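Local coordinates for protein interferon gamma (Paralichthys olivaceus, PDB 6F1E) that acts as a secreted homodimeric cytokine that binds interferon gamma receptor 1 and activates macrophages and neutrophils, at residues M62-N68 with V89-N94; P4-N8 with Y95-K99. One frame throughout, in Å; residues are numbered along the deposited sequence.

Contact 1: residues M62-N68 with V89-N94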
loop_
_atom_site.group_PDB
_atom_site.type_symbol
_atom_site.label_atom_id
_atom_site.label_comp_id
_atom_site.label_asym_id
_atom_site.label_seq_id
_atom_site.Cartn_x
_atom_site.Cartn_y
_atom_site.Cartn_z
ATOM N N MET A 62 -11.414 6.229 17.127
ATOM C CA MET A 62 -11.865 7.341 17.915
ATOM C C MET A 62 -13.259 7.064 18.464
ATOM O O MET A 62 -13.586 7.524 19.544
ATOM C CB MET A 62 -11.839 8.634 17.081
ATOM C CG MET A 62 -10.425 9.109 16.742
ATOM S SD MET A 62 -10.371 10.429 15.524
ATOM C CE MET A 62 -10.788 11.899 16.447
ATOM N N LEU A 63 -14.080 6.318 17.731
ATOM C CA LEU A 63 -15.375 5.863 18.270
ATOM C C LEU A 63 -15.239 4.753 19.332
ATOM O O LEU A 63 -15.965 4.783 20.332
ATOM C CB LEU A 63 -16.323 5.416 17.162
ATOM C CG LEU A 63 -16.878 6.541 16.274
ATOM C CD1 LEU A 63 -17.431 5.996 14.933
ATOM C CD2 LEU A 63 -17.921 7.346 17.048
ATOM N N GLU A 64 -14.333 3.791 19.134
ATOM C CA GLU A 64 -14.078 2.764 20.170
ATOM C C GLU A 64 -13.575 3.385 21.470
ATOM O O GLU A 64 -14.141 3.130 22.509
ATOM C CB GLU A 64 -13.118 1.671 19.690
ATOM C CG GLU A 64 -13.676 0.882 18.506
ATOM C CD GLU A 64 -13.120 -0.537 18.385
ATOM O OE1 GLU A 64 -12.502 -0.850 17.336
ATOM O OE2 GLU A 64 -13.306 -1.345 19.328
ATOM N N GLN A 65 -12.573 4.255 21.394
ATOM C CA GLN A 65 -11.985 4.910 22.588
ATOM C C GLN A 65 -12.902 5.921 23.285
ATOM O O GLN A 65 -12.505 6.550 24.266
ATOM C CB GLN A 65 -10.631 5.565 22.240
ATOM C CG GLN A 65 -9.511 4.535 22.130
ATOM C CD GLN A 65 -8.404 4.910 21.154
ATOM O OE1 GLN A 65 -7.723 5.928 21.314
ATOM N NE2 GLN A 65 -8.206 4.063 20.145
ATOM N N LEU A 66 -14.116 6.088 22.774
ATOM C CA LEU A 66 -15.187 6.782 23.498
ATOM C C LEU A 66 -15.795 5.850 24.595
ATOM O O LEU A 66 -16.025 4.647 24.343
ATOM C CB LEU A 66 -16.263 7.243 22.498
ATOM C CG LEU A 66 -16.706 8.705 22.459
ATOM C CD1 LEU A 66 -15.556 9.695 22.268
ATOM C CD2 LEU A 66 -17.734 8.882 21.340
ATOM N N PRO A 67 -16.035 6.389 25.817
ATOM C CA PRO A 67 -16.809 5.621 26.819
ATOM C C PRO A 67 -18.348 5.615 26.566
ATOM O O PRO A 67 -18.830 6.338 25.666
ATOM C CB PRO A 67 -16.458 6.329 28.141
ATOM C CG PRO A 67 -16.119 7.733 27.748
ATOM C CD PRO A 67 -15.498 7.648 26.386
ATOM N N ASN A 68 -19.081 4.783 27.333
ATOM C CA ASN A 68 -20.577 4.782 27.412
ATOM C C ASN A 68 -21.282 4.833 26.032
ATOM O O ASN A 68 -21.976 3.895 25.616
ATOM C CB ASN A 68 -21.049 5.933 28.360
ATOM C CG ASN A 68 -22.540 6.296 28.215
ATOM O OD1 ASN A 68 -23.437 5.514 28.548
ATOM N ND2 ASN A 68 -22.799 7.513 27.754
ATOM N N VAL A 89 -20.148 14.422 20.649
ATOM C CA VAL A 89 -18.882 13.972 20.077
ATOM C C VAL A 89 -19.155 12.775 19.163
ATOM O O VAL A 89 -18.782 12.801 17.978
ATOM C CB VAL A 89 -17.850 13.690 21.203
ATOM C CG1 VAL A 89 -16.798 12.664 20.808
ATOM C CG2 VAL A 89 -17.208 15.004 21.620
ATOM N N ARG A 90 -19.845 11.769 19.710
ATOM C CA ARG A 90 -20.200 10.533 18.980
ATOM C C ARG A 90 -20.980 10.751 17.660
ATOM O O ARG A 90 -20.784 10.044 16.673
ATOM C CB ARG A 90 -20.991 9.596 19.891
ATOM C CG ARG A 90 -21.283 8.238 19.251
ATOM C CD ARG A 90 -21.741 7.188 20.252
ATOM N NE ARG A 90 -20.908 5.981 20.179
ATOM C CZ ARG A 90 -20.077 5.542 21.134
ATOM N NH1 ARG A 90 -19.381 4.415 20.921
ATOM N NH2 ARG A 90 -19.926 6.195 22.302
ATOM N N THR A 91 -21.887 11.711 17.650
ATOM C CA THR A 91 -22.625 11.995 16.426
ATOM C C THR A 91 -21.760 12.829 15.474
ATOM O O THR A 91 -21.855 12.662 14.257
ATOM C CB THR A 91 -24.028 12.636 16.691
ATOM O OG1 THR A 91 -23.968 13.457 17.840
ATOM C CG2 THR A 91 -25.074 11.547 16.966
ATOM N N ASP A 92 -20.932 13.719 16.019
ATOM C CA ASP A 92 -19.993 14.471 15.195
ATOM C C ASP A 92 -18.995 13.488 14.557
ATOM O O ASP A 92 -18.744 13.586 13.365
ATOM C CB ASP A 92 -19.276 15.575 15.991
ATOM C CG ASP A 92 -20.122 16.850 16.161
ATOM O OD1 ASP A 92 -21.076 17.071 15.372
ATOM O OD2 ASP A 92 -19.797 17.660 17.070
ATOM N N LEU A 93 -18.478 12.518 15.317
ATOM C CA LEU A 93 -17.587 11.505 14.731
ATOM C C LEU A 93 -18.353 10.695 13.676
ATOM O O LEU A 93 -17.909 10.582 12.533
ATOM C CB LEU A 93 -17.003 10.541 15.793
ATOM C CG LEU A 93 -15.977 11.016 16.839
ATOM C CD1 LEU A 93 -15.477 9.864 17.708
ATOM C CD2 LEU A 93 -14.789 11.692 16.174
ATOM N N ASN A 94 -19.515 10.158 14.052
ATOM C CA ASN A 94 -20.290 9.323 13.140
ATOM C C ASN A 94 -20.618 10.102 11.893
ATOM O O ASN A 94 -20.526 9.562 10.818
ATOM C CB ASN A 94 -21.529 8.696 13.811
ATOM C CG ASN A 94 -21.176 7.443 14.658
ATOM O OD1 ASN A 94 -21.532 7.347 15.825
ATOM N ND2 ASN A 94 -20.471 6.483 14.050
#

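Contact 2: residues P4-N8 with Y95-K99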
loop_
_atom_site.group_PDB
_atom_site.type_symbol
_atom_site.label_atom_id
_atom_site.label_comp_id
_atom_site.label_asym_id
_atom_site.label_seq_id
_atom_site.Cartn_x
_atom_site.Cartn_y
_atom_site.Cartn_z
ATOM N N PRO A 4 -18.728 21.093 2.639
ATOM C CA PRO A 4 -19.966 21.563 3.297
ATOM C C PRO A 4 -19.683 22.371 4.569
ATOM O O PRO A 4 -18.704 22.097 5.287
ATOM C CB PRO A 4 -20.737 20.272 3.619
ATOM C CG PRO A 4 -20.085 19.186 2.814
ATOM C CD PRO A 4 -18.679 19.623 2.501
ATOM N N ALA A 5 -20.520 23.377 4.818
ATOM C CA ALA A 5 -20.427 24.187 6.037
ATOM C C ALA A 5 -20.421 23.260 7.246
ATOM O O ALA A 5 -19.643 23.461 8.187
ATOM C CB ALA A 5 -21.592 25.182 6.124
ATOM N N ARG A 6 -21.271 22.229 7.174
ATOM C CA ARG A 6 -21.524 21.328 8.286
ATOM C C ARG A 6 -20.290 20.496 8.632
ATOM O O ARG A 6 -20.024 20.204 9.815
ATOM C CB ARG A 6 -22.730 20.433 7.967
ATOM C CG ARG A 6 -23.203 19.602 9.155
ATOM C CD ARG A 6 -24.269 18.591 8.759
ATOM N NE ARG A 6 -25.631 19.129 8.685
ATOM C CZ ARG A 6 -26.688 18.437 8.266
ATOM N NH1 ARG A 6 -26.578 17.168 7.866
ATOM N NH2 ARG A 6 -27.870 19.015 8.250
ATOM N N MET A 7 -19.533 20.134 7.602
ATOM C CA MET A 7 -18.252 19.451 7.779
ATOM C C MET A 7 -17.299 20.330 8.566
ATOM O O MET A 7 -16.727 19.871 9.569
ATOM C CB MET A 7 -17.630 19.117 6.423
ATOM C CG MET A 7 -16.442 18.176 6.478
ATOM S SD MET A 7 -17.019 16.483 6.573
ATOM C CE MET A 7 -15.497 15.627 6.194
ATOM N N ASN A 8 -17.136 21.584 8.108
ATOM C CA ASN A 8 -16.211 22.545 8.747
ATOM C C ASN A 8 -16.632 22.749 10.185
ATOM O O ASN A 8 -15.846 22.600 11.099
ATOM C CB ASN A 8 -16.178 23.908 8.018
ATOM C CG ASN A 8 -15.410 24.993 8.809
ATOM O OD1 ASN A 8 -14.186 25.119 8.689
ATOM N ND2 ASN A 8 -16.138 25.781 9.626
ATOM N N TYR A 95 -20.889 11.396 12.000
ATOM C CA TYR A 95 -21.176 12.170 10.785
ATOM C C TYR A 95 -19.933 12.228 9.884
ATOM O O TYR A 95 -20.024 12.058 8.657
ATOM C CB TYR A 95 -21.738 13.572 11.092
ATOM C CG TYR A 95 -21.798 14.482 9.866
ATOM C CD1 TYR A 95 -22.882 14.474 8.988
ATOM C CD2 TYR A 95 -20.748 15.350 9.590
ATOM C CE1 TYR A 95 -22.910 15.325 7.870
ATOM C CE2 TYR A 95 -20.758 16.198 8.489
ATOM C CZ TYR A 95 -21.815 16.181 7.628
ATOM O OH TYR A 95 -21.724 17.036 6.538
ATOM N N ILE A 96 -18.781 12.457 10.496
ATOM C CA ILE A 96 -17.522 12.635 9.751
ATOM C C ILE A 96 -17.101 11.264 9.128
ATOM O O ILE A 96 -16.702 11.178 7.939
ATOM C CB ILE A 96 -16.481 13.440 10.618
ATOM C CG1 ILE A 96 -16.020 14.669 9.864
ATOM C CG2 ILE A 96 -15.283 12.657 11.078
ATOM C CD1 ILE A 96 -17.075 15.748 9.822
ATOM N N LEU A 97 -17.301 10.184 9.878
ATOM C CA LEU A 97 -17.170 8.847 9.308
ATOM C C LEU A 97 -18.036 8.626 8.060
ATOM O O LEU A 97 -17.548 8.165 7.015
ATOM C CB LEU A 97 -17.519 7.808 10.351
ATOM C CG LEU A 97 -17.431 6.370 9.878
ATOM C CD1 LEU A 97 -16.070 6.108 9.279
ATOM C CD2 LEU A 97 -17.655 5.478 11.079
ATOM N N LYS A 98 -19.310 8.970 8.158
ATOM C CA LYS A 98 -20.259 8.791 7.039
ATOM C C LYS A 98 -19.809 9.539 5.796
ATOM O O LYS A 98 -19.755 8.969 4.723
ATOM C CB LYS A 98 -21.662 9.280 7.436
ATOM C CG LYS A 98 -22.653 9.299 6.297
ATOM C CD LYS A 98 -24.029 9.764 6.750
ATOM C CE LYS A 98 -24.190 11.281 6.614
ATOM N NZ LYS A 98 -25.617 11.696 6.443
ATOM N N LYS A 99 -19.475 10.819 5.928
ATOM C CA LYS A 99 -19.111 11.584 4.742
ATOM C C LYS A 99 -17.865 11.011 4.045
ATOM O O LYS A 99 -17.767 11.095 2.821
ATOM C CB LYS A 99 -18.923 13.083 5.063
ATOM C CG LYS A 99 -20.142 13.827 5.623
ATOM C CD LYS A 99 -21.438 13.731 4.783
ATOM C CE LYS A 99 -21.413 14.515 3.473
ATOM N NZ LYS A 99 -22.420 13.992 2.485
#

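Contact 1: residues M62-N68 with V89-N94
Leu63 and Leu93 lie side by side and run antiparallel, with Leu63 CD2 3.6 Å from Leu93 CB. This pair packs the C-terminal end of helix 41-64 on the first turns of helix 89-107, two helices of the all-helical interferon gamma fold. Leu93 CD1 reaches the Met62 backbone, 3.5 Å from Met62 O. The Met62 side chain runs roughly perpendicular to that of Leu93; its methyl CE lies 4.0 Å from Leu93 CD2. Beyond the helix end, Leu66 turns back toward helix 89-107. Its CD1 meets Val89 CG1 at 3.5 Å. Its CD2 lies over one face of the Arg90 guanidinium, 3.6 Å from Arg90 NH2, and also packs on Arg90 CB. The Arg90 chain starts extended and bends at chi3 (-126°), which brings the guanidinium back to the 62-68 backbone. Pro67 O lies at its edge, in its plane, 3.5 Å from Arg90 NH2. Tyr18 and Leu14 continue the apolar patch around Leu93. The contact therefore rests on leucine, valine and methionine carbons and on the aliphatic part of Arg90, whose charged end lies beside the Pro67 and Leu63 carbonyls, which probably favour its positive charge.

Contact 2: residues P4-N8 with Y95-K99
The first turn of helix 5-17, with Pro4 at its N-cap, faces the middle of helix 89-107, and the closest CA atoms, those of Met7 and Ile96, are 7.1 Å apart. This is helix-to-helix packing within the all-helical interferon gamma fold, and it includes a Met-aromatic contact. Met7 SD lies 5.4 Å from the centroid of the Tyr95 ring, approaching obliquely at 62° from the ring normal. The Met7 chain leaves with CG anti to the backbone N and then bends at chi2 (82°), which carries the sulfur in among Tyr95, Ile96 and Lys99. Met7 lies across Ile96, and the methyl CE of Met7 rests 3.8 Å from Ile96 CG1. The Arg6 side chain runs nearly perpendicular to that of Tyr95. Its aliphatic part does the touching, and CD comes at the ring obliquely, with Arg6 CD 3.6 Å from Tyr95 CZ. The guanidinium plane is turned 69° from the ring plane. One face of the ring carries Lys99 CG, 3.5 Å above the plane and offset toward the rim. Lys99 NZ makes a salt bridge with Glu102. Tyr143 of the second subunit packs on Met7, and Leu139 of that subunit on Ile96, so the contact borders the dimer interface. The shortest approach between the two segments is Met7 SD to Ile96 CD1, 3.3 Å.

In the fold
Contacts 1 and 2 sit on consecutive parts of helix 89-107, with centres about 15 Å apart. Contact 1 joins that helix to the end of helix 41-64, and contact 2 joins it to the start of helix 5-17. In sequence, both segments of contact 1 fall between the two segments of contact 2. The unmodelled residues 69-87 belong to the connection that contact 1 spans. The two contacts touch directly through Leu63 CD1 and Leu97 CD2, 3.9 Å apart. Both also reach the second subunit. Helix 89-107 thus ties together two earlier helices of its own chain in a region where the homodimer partner packs against them.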